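Oxidoreductase (Thermotoga maritima, PDB 1ZH8) binds NADP and probably catalyses the reversible oxidation of a CH-OH group, as a member of the GFO/IDH/MocA oxidoreductase family. Local coordinates at residues K18-I23 with L82-D87; F45-V50 with K63-P68; W168-G173 with G246-S251; G212-I217 with V334-L339. All blocks are in the same frame, centred on the assembly; numbering follows the deposited sequence.

Contact 1: residues K18-I23 with L82-D87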
loop_
_atom_site.group_PDB
_atom_site.type_symbol
_atom_site.label_atom_id
_atom_site.label_comp_id
_atom_site.label_asym_id
_atom_site.label_seq_id
_atom_site.Cartn_x
_atom_site.Cartn_y
_atom_site.Cartn_z
ATOM N N LYS A 18 22.623 30.141 -29.847
ATOM C CA LYS A 18 21.437 29.298 -29.753
ATOM C C LYS A 18 21.693 27.869 -30.220
ATOM O O LYS A 18 22.551 27.617 -31.071
ATOM C CB LYS A 18 20.282 29.898 -30.561
ATOM C CG LYS A 18 19.802 31.266 -30.081
ATOM C CD LYS A 18 18.549 31.669 -30.851
ATOM C CE LYS A 18 18.159 33.110 -30.585
ATOM N NZ LYS A 18 16.791 33.326 -31.120
ATOM N N ILE A 19 20.935 26.941 -29.643
ATOM C CA ILE A 19 20.912 25.565 -30.105
ATOM C C ILE A 19 19.887 25.454 -31.227
ATOM O O ILE A 19 18.695 25.681 -30.999
ATOM C CB ILE A 19 20.561 24.607 -28.958
ATOM C CG1 ILE A 19 21.674 24.609 -27.898
ATOM C CG2 ILE A 19 20.320 23.185 -29.464
ATOM C CD1 ILE A 19 21.393 23.659 -26.688
ATOM N N ARG A 20 20.356 25.127 -32.431
ATOM C CA ARG A 20 19.481 24.878 -33.584
ATOM C C ARG A 20 18.862 23.505 -33.413
ATOM O O ARG A 20 19.568 22.497 -33.326
ATOM C CB ARG A 20 20.252 24.976 -34.902
ATOM C CG ARG A 20 20.816 26.385 -35.202
ATOM C CD ARG A 20 21.754 26.364 -36.408
ATOM N NE ARG A 20 22.730 25.275 -36.302
ATOM C CZ ARG A 20 23.259 24.604 -37.326
ATOM N NH1 ARG A 20 22.936 24.881 -38.592
ATOM N NH2 ARG A 20 24.124 23.636 -37.071
ATOM N N LEU A 21 17.540 23.476 -33.336
ATOM C CA LEU A 21 16.837 22.300 -32.870
ATOM C C LEU A 21 15.867 21.791 -33.913
ATOM O O LEU A 21 15.136 22.579 -34.508
ATOM C CB LEU A 21 16.068 22.661 -31.608
ATOM C CG LEU A 21 15.403 21.573 -30.783
ATOM C CD1 LEU A 21 16.450 20.705 -30.104
ATOM C CD2 LEU A 21 14.520 22.228 -29.737
ATOM N N GLY A 22 15.863 20.476 -34.125
ATOM C CA GLY A 22 14.920 19.816 -35.027
ATOM C C GLY A 22 13.886 19.052 -34.224
ATOM O O GLY A 22 14.231 18.297 -33.297
ATOM N N ILE A 23 12.612 19.274 -34.542
ATOM C CA ILE A 23 11.514 18.574 -33.881
ATOM C C ILE A 23 11.162 17.328 -34.681
ATOM O O ILE A 23 10.935 17.418 -35.882
ATOM C CB ILE A 23 10.279 19.466 -33.768
ATOM C CG1 ILE A 23 10.644 20.850 -33.181
ATOM C CG2 ILE A 23 9.180 18.754 -32.994
ATOM C CD1 ILE A 23 11.224 20.879 -31.763
ATOM N N LEU A 82 21.127 21.627 -40.771
ATOM C CA LEU A 82 20.346 22.712 -40.152
ATOM C C LEU A 82 20.228 22.668 -38.632
ATOM O O LEU A 82 19.698 23.605 -38.043
ATOM C CB LEU A 82 18.946 22.804 -40.765
ATOM C CG LEU A 82 18.937 23.180 -42.249
ATOM C CD1 LEU A 82 17.549 22.916 -42.807
ATOM C CD2 LEU A 82 19.383 24.643 -42.465
ATOM N N VAL A 83 20.726 21.596 -38.007
ATOM C CA VAL A 83 20.490 21.337 -36.589
ATOM C C VAL A 83 21.740 20.972 -35.747
ATOM O O VAL A 83 22.638 20.283 -36.192
ATOM C CB VAL A 83 19.441 20.217 -36.422
ATOM C CG1 VAL A 83 18.127 20.608 -37.081
ATOM C CG2 VAL A 83 19.975 18.904 -37.014
ATOM N N ASP A 84 21.756 21.439 -34.509
ATOM C CA ASP A 84 22.770 21.074 -33.522
ATOM C C ASP A 84 22.252 19.923 -32.662
ATOM O O ASP A 84 23.036 19.143 -32.099
ATOM C CB ASP A 84 23.062 22.289 -32.637
ATOM C CG ASP A 84 23.643 23.462 -33.432
ATOM O OD1 ASP A 84 24.659 23.255 -34.132
ATOM O OD2 ASP A 84 23.088 24.582 -33.368
ATOM N N ALA A 85 20.924 19.830 -32.561
ATOM C CA ALA A 85 20.281 18.798 -31.772
ATOM C C ALA A 85 18.889 18.525 -32.303
ATOM O O ALA A 85 18.321 19.318 -33.068
ATOM C CB ALA A 85 20.213 19.207 -30.280
ATOM N N VAL A 86 18.344 17.395 -31.891
ATOM C CA VAL A 86 17.005 17.025 -32.269
ATOM C C VAL A 86 16.194 16.675 -31.018
ATOM O O VAL A 86 16.735 16.241 -29.988
ATOM C CB VAL A 86 16.991 15.877 -33.323
ATOM C CG1 VAL A 86 17.664 16.329 -34.649
ATOM C CG2 VAL A 86 17.667 14.602 -32.792
ATOM N N ASP A 87 14.898 16.932 -31.102
ATOM C CA ASP A 87 13.979 16.623 -30.030
ATOM C C ASP A 87 13.045 15.511 -30.494
ATOM O O ASP A 87 12.282 15.691 -31.444
ATOM C CB ASP A 87 13.206 17.895 -29.673
ATOM C CG ASP A 87 12.194 17.687 -28.560
ATOM O OD1 ASP A 87 12.344 16.706 -27.784
ATOM O OD2 ASP A 87 11.250 18.521 -28.461
#

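Contact 2: residues F45-V50 with K63-P68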
loop_
_atom_site.group_PDB
_atom_site.type_symbol
_atom_site.label_atom_id
_atom_site.label_comp_id
_atom_site.label_asym_id
_atom_site.label_seq_id
_atom_site.Cartn_x
_atom_site.Cartn_y
_atom_site.Cartn_z
ATOM N N PHE A 45 16.983 28.523 -27.869
ATOM C CA PHE A 45 16.665 27.565 -28.922
ATOM C C PHE A 45 16.088 28.240 -30.152
ATOM O O PHE A 45 15.307 29.191 -30.044
ATOM C CB PHE A 45 15.664 26.524 -28.407
ATOM C CG PHE A 45 16.200 25.679 -27.299
ATOM C CD1 PHE A 45 17.005 24.582 -27.577
ATOM C CD2 PHE A 45 15.935 26.000 -25.974
ATOM C CE1 PHE A 45 17.524 23.810 -26.560
ATOM C CE2 PHE A 45 16.436 25.218 -24.934
ATOM C CZ PHE A 45 17.233 24.130 -25.220
ATOM N N GLU A 46 16.481 27.736 -31.315
ATOM C CA GLU A 46 15.788 28.053 -32.540
ATOM C C GLU A 46 15.358 26.758 -33.223
ATOM O O GLU A 46 16.176 25.843 -33.451
ATOM C CB GLU A 46 16.662 28.881 -33.481
ATOM C CG GLU A 46 15.861 29.533 -34.629
ATOM C CD GLU A 46 16.733 30.013 -35.783
ATOM O OE1 GLU A 46 17.916 29.615 -35.866
ATOM O OE2 GLU A 46 16.229 30.794 -36.616
ATOM N N ILE A 47 14.071 26.678 -33.547
ATOM C CA ILE A 47 13.564 25.532 -34.292
ATOM C C ILE A 47 13.744 25.792 -35.771
ATOM O O ILE A 47 13.116 26.669 -36.344
ATOM C CB ILE A 47 12.125 25.228 -33.943
ATOM C CG1 ILE A 47 12.049 24.846 -32.451
ATOM C CG2 ILE A 47 11.574 24.138 -34.879
ATOM C CD1 ILE A 47 10.670 24.904 -31.856
ATOM N N THR A 48 14.641 25.027 -36.366
ATOM C CA THR A 48 15.054 25.223 -37.732
ATOM C C THR A 48 14.562 24.108 -38.655
ATOM O O THR A 48 14.586 24.276 -39.880
ATOM C CB THR A 48 16.573 25.236 -37.812
ATOM O OG1 THR A 48 17.087 24.056 -37.171
ATOM C CG2 THR A 48 17.123 26.465 -37.122
ATOM N N ALA A 49 14.135 22.971 -38.080
ATOM C CA ALA A 49 13.675 21.833 -38.885
ATOM C C ALA A 49 12.635 20.994 -38.180
ATOM O O ALA A 49 12.573 20.952 -36.957
ATOM C CB ALA A 49 14.848 20.954 -39.341
ATOM N N VAL A 50 11.843 20.288 -38.975
ATOM C CA VAL A 50 10.653 19.607 -38.499
ATOM C C VAL A 50 10.390 18.428 -39.432
ATOM O O VAL A 50 10.637 18.508 -40.648
ATOM C CB VAL A 50 9.457 20.616 -38.458
ATOM C CG1 VAL A 50 8.149 19.964 -38.760
ATOM C CG2 VAL A 50 9.399 21.326 -37.111
ATOM N N LYS A 63 3.753 25.787 -38.986
ATOM C CA LYS A 63 3.067 27.087 -38.930
ATOM C C LYS A 63 2.995 27.639 -37.509
ATOM O O LYS A 63 3.187 28.841 -37.303
ATOM C CB LYS A 63 1.664 27.045 -39.564
ATOM C CG LYS A 63 1.674 27.120 -41.084
ATOM C CD LYS A 63 0.316 27.543 -41.634
HETATM N N MSE A 64 2.718 26.769 -36.537
HETATM C CA MSE A 64 2.745 27.162 -35.135
HETATM C C MSE A 64 4.121 27.734 -34.736
HETATM O O MSE A 64 4.195 28.661 -33.936
HETATM C CB MSE A 64 2.347 25.984 -34.235
HETATM C CG MSE A 64 0.934 25.412 -34.495
HETATM SE SE MSE A 64 0.506 23.714 -33.494
HETATM C CE MSE A 64 -0.370 24.515 -31.836
ATOM N N VAL A 65 5.196 27.196 -35.318
ATOM C CA VAL A 65 6.583 27.591 -35.019
ATOM C C VAL A 65 7.008 28.893 -35.674
ATOM O O VAL A 65 7.689 29.715 -35.056
ATOM C CB VAL A 65 7.586 26.493 -35.463
ATOM C CG1 VAL A 65 9.051 26.970 -35.319
ATOM C CG2 VAL A 65 7.350 25.223 -34.673
ATOM N N GLY A 66 6.623 29.057 -36.937
ATOM C CA GLY A 66 7.029 30.186 -37.772
ATOM C C GLY A 66 7.293 29.691 -39.192
ATOM O O GLY A 66 6.392 29.682 -40.039
ATOM N N ASN A 67 8.525 29.261 -39.444
ATOM C CA ASN A 67 8.940 28.851 -40.775
ATOM C C ASN A 67 10.144 27.891 -40.787
ATOM O O ASN A 67 11.135 28.136 -41.475
ATOM C CB ASN A 67 9.260 30.083 -41.614
ATOM C CG ASN A 67 9.313 29.771 -43.102
ATOM O OD1 ASN A 67 8.618 28.876 -43.588
ATOM N ND2 ASN A 67 10.147 30.505 -43.829
ATOM N N PRO A 68 10.077 26.799 -40.014
ATOM C CA PRO A 68 11.225 25.911 -40.107
ATOM C C PRO A 68 11.140 25.107 -41.401
ATOM O O PRO A 68 10.060 24.987 -41.981
ATOM C CB PRO A 68 11.039 24.997 -38.904
ATOM C CG PRO A 68 9.561 24.935 -38.745
ATOM C CD PRO A 68 9.063 26.293 -39.077
#

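Contact 3: residues W168-G173 with G246-S251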
loop_
_atom_site.group_PDB
_atom_site.type_symbol
_atom_site.label_atom_id
_atom_site.label_comp_id
_atom_site.label_asym_id
_atom_site.label_seq_id
_atom_site.Cartn_x
_atom_site.Cartn_y
_atom_site.Cartn_z
ATOM N N TRP A 168 2.028 6.415 -2.224
ATOM C CA TRP A 168 1.547 7.224 -3.318
ATOM C C TRP A 168 0.443 6.420 -3.989
ATOM O O TRP A 168 0.681 5.319 -4.503
ATOM C CB TRP A 168 2.668 7.539 -4.298
ATOM C CG TRP A 168 2.453 8.740 -5.181
ATOM C CD1 TRP A 168 1.310 9.479 -5.304
ATOM C CD2 TRP A 168 3.394 9.309 -6.110
ATOM N NE1 TRP A 168 1.489 10.488 -6.226
ATOM C CE2 TRP A 168 2.753 10.410 -6.735
ATOM C CE3 TRP A 168 4.713 8.997 -6.472
ATOM C CZ2 TRP A 168 3.393 11.221 -7.678
ATOM C CZ3 TRP A 168 5.355 9.801 -7.419
ATOM C CH2 TRP A 168 4.690 10.897 -8.019
ATOM N N GLN A 169 -0.769 6.964 -3.949
ATOM C CA GLN A 169 -1.919 6.355 -4.602
ATOM C C GLN A 169 -2.426 7.295 -5.643
ATOM O O GLN A 169 -2.782 8.427 -5.321
ATOM C CB GLN A 169 -3.057 6.137 -3.615
ATOM C CG GLN A 169 -2.695 5.238 -2.520
ATOM C CD GLN A 169 -3.902 4.720 -1.842
ATOM O OE1 GLN A 169 -4.953 4.531 -2.475
ATOM N NE2 GLN A 169 -3.783 4.485 -0.536
ATOM N N ILE A 170 -2.514 6.823 -6.877
ATOM C CA ILE A 170 -2.871 7.681 -7.990
ATOM C C ILE A 170 -4.063 7.088 -8.727
ATOM O O ILE A 170 -4.050 5.919 -9.094
ATOM C CB ILE A 170 -1.668 7.858 -8.941
ATOM C CG1 ILE A 170 -0.456 8.366 -8.154
ATOM C CG2 ILE A 170 -2.020 8.775 -10.137
ATOM C CD1 ILE A 170 0.823 8.253 -8.903
ATOM N N TRP A 171 -5.095 7.891 -8.946
ATOM C CA TRP A 171 -6.257 7.397 -9.666
ATOM C C TRP A 171 -6.545 8.302 -10.846
ATOM O O TRP A 171 -7.212 9.310 -10.699
ATOM C CB TRP A 171 -7.459 7.301 -8.733
ATOM C CG TRP A 171 -7.245 6.407 -7.540
ATOM C CD1 TRP A 171 -6.736 6.762 -6.312
ATOM C CD2 TRP A 171 -7.556 5.013 -7.452
ATOM N NE1 TRP A 171 -6.708 5.672 -5.477
ATOM C CE2 TRP A 171 -7.204 4.587 -6.152
ATOM C CE3 TRP A 171 -8.096 4.082 -8.347
ATOM C CZ2 TRP A 171 -7.378 3.270 -5.729
ATOM C CZ3 TRP A 171 -8.267 2.772 -7.928
ATOM C CH2 TRP A 171 -7.908 2.377 -6.630
ATOM N N VAL A 172 -6.032 7.944 -12.019
ATOM C CA VAL A 172 -6.092 8.840 -13.188
ATOM C C VAL A 172 -7.488 8.995 -13.824
ATOM O O VAL A 172 -7.805 10.056 -14.366
ATOM C CB VAL A 172 -5.001 8.494 -14.236
ATOM C CG1 VAL A 172 -4.784 9.658 -15.191
ATOM C CG2 VAL A 172 -3.674 8.155 -13.538
ATOM N N GLY A 173 -8.324 7.958 -13.737
ATOM C CA GLY A 173 -9.665 7.975 -14.327
ATOM C C GLY A 173 -9.739 8.346 -15.809
ATOM O O GLY A 173 -10.654 9.077 -16.229
ATOM N N GLY A 246 8.007 1.611 0.919
ATOM C CA GLY A 246 7.121 2.309 0.009
ATOM C C GLY A 246 5.918 1.486 -0.388
ATOM O O GLY A 246 5.995 0.253 -0.459
ATOM N N ASN A 247 4.801 2.172 -0.625
ATOM C CA ASN A 247 3.630 1.610 -1.310
ATOM C C ASN A 247 3.301 2.503 -2.492
ATOM O O ASN A 247 3.130 3.709 -2.347
ATOM C CB ASN A 247 2.385 1.555 -0.406
ATOM C CG ASN A 247 2.454 0.472 0.666
ATOM O OD1 ASN A 247 3.499 -0.159 0.888
ATOM N ND2 ASN A 247 1.324 0.250 1.346
ATOM N N TYR A 248 3.180 1.924 -3.664
ATOM C CA TYR A 248 2.828 2.709 -4.825
ATOM C C TYR A 248 1.732 1.938 -5.527
ATOM O O TYR A 248 1.963 0.782 -5.928
ATOM C CB TYR A 248 4.054 2.907 -5.724
ATOM C CG TYR A 248 3.761 3.313 -7.158
ATOM C CD1 TYR A 248 3.227 4.567 -7.466
ATOM C CD2 TYR A 248 4.061 2.450 -8.211
ATOM C CE1 TYR A 248 2.976 4.926 -8.769
ATOM C CE2 TYR A 248 3.831 2.812 -9.539
ATOM C CZ TYR A 248 3.283 4.047 -9.810
ATOM O OH TYR A 248 3.056 4.407 -11.121
ATOM N N THR A 249 0.548 2.564 -5.622
ATOM C CA THR A 249 -0.641 1.973 -6.262
ATOM C C THR A 249 -1.226 2.962 -7.276
ATOM O O THR A 249 -1.382 4.152 -6.977
ATOM C CB THR A 249 -1.725 1.636 -5.226
ATOM O OG1 THR A 249 -1.233 0.635 -4.349
ATOM C CG2 THR A 249 -2.967 1.115 -5.872
ATOM N N ILE A 250 -1.539 2.484 -8.478
ATOM C CA ILE A 250 -2.124 3.352 -9.488
ATOM C C ILE A 250 -3.110 2.605 -10.358
ATOM O O ILE A 250 -2.891 1.440 -10.696
ATOM C CB ILE A 250 -1.049 4.033 -10.356
ATOM C CG1 ILE A 250 -1.671 5.037 -11.353
ATOM C CG2 ILE A 250 -0.195 2.989 -11.078
ATOM C CD1 ILE A 250 -0.639 6.006 -11.965
ATOM N N SER A 251 -4.202 3.282 -10.702
ATOM C CA SER A 251 -5.138 2.817 -11.719
ATOM C C SER A 251 -5.220 3.896 -12.760
ATOM O O SER A 251 -5.523 5.031 -12.454
ATOM C CB SER A 251 -6.522 2.602 -11.136
ATOM O OG SER A 251 -7.434 2.246 -12.164
#

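Contact 4: residues G212-I217 with V334-L339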
loop_
_atom_site.group_PDB
_atom_site.type_symbol
_atom_site.label_atom_id
_atom_site.label_comp_id
_atom_site.label_asym_id
_atom_site.label_seq_id
_atom_site.Cartn_x
_atom_site.Cartn_y
_atom_site.Cartn_z
ATOM N N GLY A 212 15.836 8.229 -2.826
ATOM C CA GLY A 212 17.001 7.476 -3.317
ATOM C C GLY A 212 16.596 6.167 -3.996
ATOM O O GLY A 212 15.411 5.962 -4.312
ATOM N N GLU A 213 17.567 5.281 -4.193
ATOM C CA GLU A 213 17.390 4.052 -4.965
ATOM C C GLU A 213 16.556 2.995 -4.269
ATOM O O GLU A 213 16.603 2.842 -3.037
ATOM C CB GLU A 213 18.752 3.426 -5.294
ATOM C CG GLU A 213 19.787 4.394 -5.891
ATOM C CD GLU A 213 19.437 4.928 -7.278
ATOM O OE1 GLU A 213 18.376 4.591 -7.848
ATOM O OE2 GLU A 213 20.240 5.707 -7.810
ATOM N N ILE A 214 15.828 2.237 -5.077
ATOM C CA ILE A 214 14.991 1.163 -4.574
ATOM C C ILE A 214 15.720 -0.179 -4.659
ATOM O O ILE A 214 16.311 -0.502 -5.680
ATOM C CB ILE A 214 13.646 1.138 -5.328
ATOM C CG1 ILE A 214 12.891 2.431 -5.017
ATOM C CG2 ILE A 214 12.810 -0.028 -4.865
ATOM C CD1 ILE A 214 12.060 2.985 -6.126
ATOM N N GLU A 215 15.673 -0.956 -3.577
ATOM C CA GLU A 215 16.347 -2.262 -3.515
ATOM C C GLU A 215 15.519 -3.407 -4.085
ATOM O O GLU A 215 15.997 -4.176 -4.911
ATOM C CB GLU A 215 16.756 -2.597 -2.089
ATOM C CG GLU A 215 17.554 -3.901 -1.988
ATOM C CD GLU A 215 17.870 -4.317 -0.562
ATOM O OE1 GLU A 215 18.659 -3.611 0.086
ATOM O OE2 GLU A 215 17.354 -5.360 -0.098
ATOM N N TRP A 216 14.286 -3.545 -3.616
ATOM C CA TRP A 216 13.438 -4.629 -4.074
ATOM C C TRP A 216 12.000 -4.164 -4.111
ATOM O O TRP A 216 11.613 -3.267 -3.349
ATOM C CB TRP A 216 13.588 -5.882 -3.187
ATOM C CG TRP A 216 13.144 -5.689 -1.766
ATOM C CD1 TRP A 216 13.943 -5.431 -0.688
ATOM C CD2 TRP A 216 11.793 -5.750 -1.255
ATOM N NE1 TRP A 216 13.181 -5.328 0.460
ATOM C CE2 TRP A 216 11.860 -5.510 0.135
ATOM C CE3 TRP A 216 10.538 -5.988 -1.838
ATOM C CZ2 TRP A 216 10.717 -5.484 0.948
ATOM C CZ3 TRP A 216 9.401 -5.960 -1.020
ATOM C CH2 TRP A 216 9.504 -5.715 0.349
ATOM N N ILE A 217 11.225 -4.797 -4.984
ATOM C CA ILE A 217 9.802 -4.555 -5.094
ATOM C C ILE A 217 9.079 -5.876 -5.124
ATOM O O ILE A 217 9.670 -6.908 -5.445
ATOM C CB ILE A 217 9.454 -3.805 -6.382
ATOM C CG1 ILE A 217 9.895 -4.617 -7.599
ATOM C CG2 ILE A 217 10.166 -2.493 -6.429
ATOM C CD1 ILE A 217 8.907 -5.663 -8.067
ATOM N N VAL A 334 11.328 -8.898 -6.329
ATOM C CA VAL A 334 12.291 -8.684 -7.389
ATOM C C VAL A 334 13.306 -7.647 -6.926
ATOM O O VAL A 334 12.935 -6.548 -6.535
ATOM C CB VAL A 334 11.634 -8.185 -8.683
ATOM C CG1 VAL A 334 12.709 -7.972 -9.776
ATOM C CG2 VAL A 334 10.529 -9.145 -9.149
ATOM N N PHE A 335 14.581 -8.016 -6.948
ATOM C CA PHE A 335 15.661 -7.091 -6.647
ATOM C C PHE A 335 15.974 -6.301 -7.921
ATOM O O PHE A 335 16.432 -6.860 -8.935
ATOM C CB PHE A 335 16.893 -7.853 -6.160
ATOM C CG PHE A 335 16.738 -8.444 -4.779
ATOM C CD1 PHE A 335 17.070 -7.703 -3.647
ATOM C CD2 PHE A 335 16.265 -9.745 -4.609
ATOM C CE1 PHE A 335 16.939 -8.239 -2.377
ATOM C CE2 PHE A 335 16.119 -10.284 -3.321
ATOM C CZ PHE A 335 16.469 -9.519 -2.200
ATOM N N VAL A 336 15.722 -4.999 -7.858
ATOM C CA VAL A 336 15.813 -4.124 -9.022
ATOM C C VAL A 336 17.175 -4.146 -9.708
ATOM O O VAL A 336 17.248 -4.184 -10.928
ATOM C CB VAL A 336 15.413 -2.677 -8.676
ATOM C CG1 VAL A 336 15.477 -1.805 -9.925
ATOM C CG2 VAL A 336 14.000 -2.650 -8.108
ATOM N N SER A 337 18.249 -4.130 -8.928
ATOM C CA SER A 337 19.587 -4.326 -9.490
ATOM C C SER A 337 19.711 -5.431 -10.545
ATOM O O SER A 337 20.440 -5.248 -11.510
ATOM C CB SER A 337 20.595 -4.597 -8.393
ATOM O OG SER A 337 20.989 -3.365 -7.834
ATOM N N SER A 338 19.013 -6.553 -10.367
ATOM C CA SER A 338 19.179 -7.724 -11.243
ATOM C C SER A 338 18.728 -7.457 -12.674
ATOM O O SER A 338 19.041 -8.230 -13.576
ATOM C CB SER A 338 18.451 -8.956 -10.692
ATOM O OG SER A 338 17.043 -8.798 -10.774
ATOM N N LEU A 339 17.998 -6.364 -12.873
ATOM C CA LEU A 339 17.550 -5.977 -14.202
ATOM C C LEU A 339 18.579 -5.084 -14.860
ATOM O O LEU A 339 18.601 -4.948 -16.079
ATOM C CB LEU A 339 16.209 -5.231 -14.127
ATOM C CG LEU A 339 14.891 -6.017 -14.146
ATOM C CD1 LEU A 339 14.685 -6.861 -12.893
ATOM C CD2 LEU A 339 13.724 -5.063 -14.339
HETATM O O HOH W 1 18.412 -4.232 -6.121
#

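Contact 1: residues K18-I23 with L82-D87
Arg20 grips the carboxylate of Asp84 side-on in a salt bridge: NE reaches OD2 at 3.0 Å and NH2 reaches OD1, also at 3.0 Å. Both oxygens lie at the guanidinium edge, yet the carboxylate is met from above its own plane, the two flat groups being turned 56° apart. OD2 also takes the backbone N of Arg20 on its anti lone pair, so one oxygen is held twice. The bend of the arginine at chi3 (-48°) brings a guanidinium face over the Leu82 carbonyl carbon, while NH1 bonds to Gly81 O. A leucine in place of Arg20 would probably leave the partly exposed carboxylate of Asp84 without its charge partner. The backbone O of Arg20 accepts from both Asp84 N (2.7 Å) and Ala85 N. Beyond it the two strands run parallel as central strands of the Rossmann fold, with Gly22 N bonded to Ala85 O and Asp87 N to Gly22 O (2.7 Å). Glycine suits position 22 because a CB would crowd CG1 of Val83, which lies 3.7 Å from Gly22 N. On the other sheet face Ala85 CB packs on Leu21 CD1 and Ile19 CG2, both at 4.1 Å, beneath helix 290-303.

Contact 2: residues F45-V50 with K63-P68
Thr48, whose carbonyl carbon is touched by Pro68 CB at 3.6 Å, turns its own side chain the other way and hydrogen-bonds through OG1 to Leu82 O. That bond leads to the loop just before strand 85-88, two places along the sheet; between the two segments themselves the contact is apolar. It belongs to a beta-alpha-beta unit of the Rossmann fold, in which strand 45-51 is followed by helix 55-65 and then by strand 69-71, and it joins the strand to the C-terminal end of that helix and the turn after it. Gly66 leaves the helix with a positive phi of 141°, a backbone shape that a side chain would jam against the preceding carbonyl, and the turn then delivers Pro68 to the sheet. Proline is apt here: a compact ring with no N-H to satisfy, its CB also 3.7 Å from Ile47 O. Val65, its CG1 anti to the backbone N (chi1 173°), directs that methyl at Ile47, meeting CB and CG2 of the isoleucine at 3.8 Å each. Leu35 and Leu38 of helix 28-39 close around these branched residues. At the far end of the proline ring, CG rests 4.0 Å from Val50 CG2.

Contact 3: residues W168-G173 with G246-S251
The CD1 methyl of Ile170 touches two aromatic rings: it meets Tyr248 at the ring edge, 4.0 Å from CE1, and rises over one face of Trp168, offset toward the rim. Phe260 stacks on the Trp168 ring and His203 meets it edge-to-face, while Trp168 NE1 bonds to Glu258. Further along, the Trp171 ring comes obliquely to Ser251, with CE3 3.5 Å from its CB; a small serine leaves room for the indole. The backbones form a parallel ladder, the one parallel pair in the otherwise antiparallel sheet of the C-terminal domain: Trp168 N bonds to Asn247 O (2.9 Å), Thr249 N to Trp168 O, Ile170 N to Thr249 O, Ser251 N to Ile170 O and Val172 N to Ser251 O (3.0 Å). On the face carrying Trp168, Ile170, Tyr248 and Ile250, covered by helix 195-211, Ile250 extends CG1 anti to its backbone N (chi1 -176°), which brings CD1 to 3.6 Å from Ile170 CG2. Replacing Ile170 by an alanine would probably open a gap between Trp168, Tyr248 and Ile250 and give the Ile250 end freedom to turn. CD1 of Ile250 also touches Val172 CG2 at 4.0 Å. The opposite face, with Gln169, Trp171 and Thr249, packs on the second subunit, Thr249 against its Phe165, while Thr249 OG1 bonds to Ser235 OG of the same chain as itself.

Contact 4: residues G212-I217 with V334-L339
Ile217 and Val334 form an antiparallel hydrogen-bonded pair, Val334 N giving to Ile217 O at 2.7 Å and Ile217 N to Val334 O at 2.9 Å. Next to it Trp216 and Phe335 make the non-hydrogen-bonded pair, after which segment 334-339 curls into the 3-10 turn 336-339. Val336 N still reaches back to Glu215 O (3.1 Å), standing above that carbonyl's plane, and a water gives a hydrogen bond to the same oxygen while accepting one from Ser337 N. The turn is tied within itself by Ser338, whose OG and N both bond to Phe335 O, a task that suits a short hydroxyl side chain. On the face carrying Trp216 and Phe335, Trp216 presents its edge to the face of the phenyl ring in an offset edge-to-face pair, planes 64° apart, and Trp216 CB lies over that face, 4.0 Å from Phe335 CD1. Glu215, extended beyond CG, runs alongside and puts OE2 at the phenyl edge, 3.7 Å from Phe335 CE1. Trp216 NE1 bonds to Glu239, and Lys333 makes a cation-pi contact with the indole. Toward helix 313-329 the packing is aliphatic: Ile217 CD1 lies beside Val334 CB at 3.8 Å, and Ile217 CG2 meets Val336 CG2 at 4.2 Å. Here strand 334-335 adds the outermost antiparallel strand within this chain, beside strand 214-222, to the large mixed sheet of the C-terminal domain.

How the contacts relate
Contacts 1 and 2 belong to the nucleotide-binding Rossmann domain and touch each other, since strands 19-24 and 45-51 are neighbours in its parallel sheet; contact 2 is nested in the chain loop that contact 1 closes. Contacts 3 and 4 share the mixed sheet of the C-terminal domain, their centres about 19 Å apart, and their segments alternate along the chain. Contacts 1 and 3 are buried parallel strand pairs, the first adding a salt bridge at its more exposed end, the second packing aromatic and branched side chains under a helix, its other face against the partner subunit. Contact 2 is apolar packing of a strand against a helix end and the following turn; contact 4, partly buried at a sheet edge, mixes backbone bonds, water and an aromatic pair whose exposed member is Phe335.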